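PDB 7BW9: serine acetyltransferase 1, putative from Entamoeba histolytica, which probably catalyses the acetylation of L-serine to O-acetylserine in cysteine biosynthesis. Local coordinates for residues S3-T8 with R64-V69. Residues are numbered along the deposited sequence; the frame is centred on the assembly and turned at random.
Sequences SLLQQT and RLSLLV
Leu5 of helix 2-17 drives its forked end between Leu65, Ser66 and Val69 of helix 58-79, and the two methyls divide the work. Leu5 CD2 sits 3.9 Å from Leu65 CD2 and equally near Val69 CG2, whereas Leu5 CD1 is 3.8 Å from Ser66 OG. Leu62, one turn before Ser66, also touches Leu5 and completes an i, i+3, i+4, i+7 set, so Leu5 packs in knobs-into-holes fashion. With CG anti to the carbonyl carbon (chi1 -81°), Leu5 slides past the oppositely running Leu65 and meets Val69 tip to tip. One turn further along, Thr8 turns its methyl to the same leucine: Thr8 CG2 is 3.6 Å from Leu65 CD2, the two side chains crossing at about a right angle. Leu65 CD2 thus touches both Leu5 and Thr8, and also lies 3.8 Å from the backbone Leu5 O.

The axes of the two segments approach to 10.3 Å, and their N-to-C directions lie 129° apart, nearer antiparallel than parallel; the nearest CA pair is Leu5 and Ser66.

Leu93 of helix 82-94 also packs on Leu65 and Val69, while Phe96 of helix 96-113 touches Thr8 and Leu65, placing the contact in the helical part of the subunit, apart from the left-handed beta-helix. Ser66 OG bonds to Leu62 O, and Thr8 OG1 has the carbonyl oxygens of Leu4 and, weakly, Leu93 as possible partners. No hydrogen bond spans the two segments, so the N-terminal helix is held here mainly by apolar packing.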
# COMPACT_ATOMS: atom_id res chain seq x y z
N SER A 3 -31.27 -11.52 20.75
CA SER A 3 -32.05 -12.47 19.98
C SER A 3 -31.62 -12.45 18.51
O SER A 3 -31.53 -13.50 17.88
CB SER A 3 -33.53 -12.15 20.12
OG SER A 3 -33.72 -10.75 20.22
N LEU A 4 -31.33 -11.27 17.97
CA LEU A 4 -30.83 -11.21 16.60
C LEU A 4 -29.43 -11.79 16.50
O LEU A 4 -29.11 -12.51 15.54
CB LEU A 4 -30.88 -9.78 16.07
CG LEU A 4 -30.48 -9.62 14.60
CD1 LEU A 4 -31.17 -10.65 13.70
CD2 LEU A 4 -30.78 -8.21 14.13
N LEU A 5 -28.57 -11.52 17.49
CA LEU A 5 -27.23 -12.09 17.49
C LEU A 5 -27.27 -13.62 17.56
O LEU A 5 -26.47 -14.30 16.91
CB LEU A 5 -26.41 -11.53 18.66
CG LEU A 5 -25.79 -10.15 18.44
CD1 LEU A 5 -25.40 -9.48 19.74
CD2 LEU A 5 -24.57 -10.26 17.53
N GLN A 6 -28.21 -14.17 18.33
CA GLN A 6 -28.27 -15.63 18.46
C GLN A 6 -28.75 -16.28 17.18
O GLN A 6 -28.23 -17.33 16.78
CB GLN A 6 -29.17 -16.02 19.62
CG GLN A 6 -28.43 -16.20 20.94
CD GLN A 6 -29.32 -15.96 22.13
OE1 GLN A 6 -30.46 -16.43 22.17
NE2 GLN A 6 -28.83 -15.21 23.11
N GLN A 7 -29.74 -15.69 16.52
CA GLN A 7 -30.21 -16.29 15.27
C GLN A 7 -29.12 -16.23 14.21
O GLN A 7 -28.84 -17.23 13.52
CB GLN A 7 -31.46 -15.59 14.76
CG GLN A 7 -31.74 -15.96 13.31
CD GLN A 7 -32.99 -15.33 12.75
OE1 GLN A 7 -32.92 -14.41 11.92
NE2 GLN A 7 -34.14 -15.81 13.21
N THR A 8 -28.49 -15.07 14.06
CA THR A 8 -27.41 -14.94 13.08
C THR A 8 -26.30 -15.93 13.38
O THR A 8 -25.82 -16.63 12.48
CB THR A 8 -26.90 -13.50 13.05
OG1 THR A 8 -28.01 -12.61 12.81
CG2 THR A 8 -25.88 -13.31 11.94
N ARG A 64 -17.60 -13.91 18.84
CA ARG A 64 -16.94 -13.13 17.80
C ARG A 64 -17.93 -12.19 17.12
O ARG A 64 -17.61 -11.02 16.87
CB ARG A 64 -16.28 -14.06 16.79
CG ARG A 64 -15.23 -14.92 17.46
CD ARG A 64 -14.36 -15.66 16.49
NE ARG A 64 -15.03 -16.84 15.98
CZ ARG A 64 -14.79 -18.07 16.41
NH1 ARG A 64 -13.90 -18.27 17.37
NH2 ARG A 64 -15.44 -19.10 15.89
N LEU A 65 -19.14 -12.68 16.85
CA LEU A 65 -20.15 -11.83 16.22
C LEU A 65 -20.48 -10.64 17.11
O LEU A 65 -20.55 -9.50 16.64
CB LEU A 65 -21.40 -12.65 15.93
CG LEU A 65 -22.32 -12.11 14.84
CD1 LEU A 65 -21.60 -12.06 13.49
CD2 LEU A 65 -23.62 -12.92 14.77
N SER A 66 -20.69 -10.90 18.41
CA SER A 66 -21.04 -9.85 19.36
C SER A 66 -19.95 -8.81 19.48
O SER A 66 -20.23 -7.61 19.52
CB SER A 66 -21.32 -10.45 20.75
OG SER A 66 -22.30 -11.47 20.69
N LEU A 67 -18.69 -9.26 19.58
CA LEU A 67 -17.58 -8.31 19.63
C LEU A 67 -17.52 -7.46 18.36
O LEU A 67 -17.29 -6.25 18.42
CB LEU A 67 -16.25 -9.05 19.85
CG LEU A 67 -14.98 -8.19 19.89
CD1 LEU A 67 -15.08 -7.09 20.93
CD2 LEU A 67 -13.75 -9.06 20.15
N LEU A 68 -17.73 -8.08 17.20
CA LEU A 68 -17.66 -7.31 15.96
C LEU A 68 -18.73 -6.22 15.93
O LEU A 68 -18.43 -5.03 15.79
CB LEU A 68 -17.77 -8.22 14.74
CG LEU A 68 -17.87 -7.48 13.39
CD1 LEU A 68 -16.55 -6.80 12.97
CD2 LEU A 68 -18.35 -8.42 12.30
N VAL A 69 -20.00 -6.62 16.11
CA VAL A 69 -21.09 -5.65 15.93
C VAL A 69 -21.01 -4.58 16.99
O VAL A 69 -21.27 -3.40 16.72
CB VAL A 69 -22.48 -6.33 15.91
CG1 VAL A 69 -22.50 -7.48 14.93
CG2 VAL A 69 -22.90 -6.79 17.31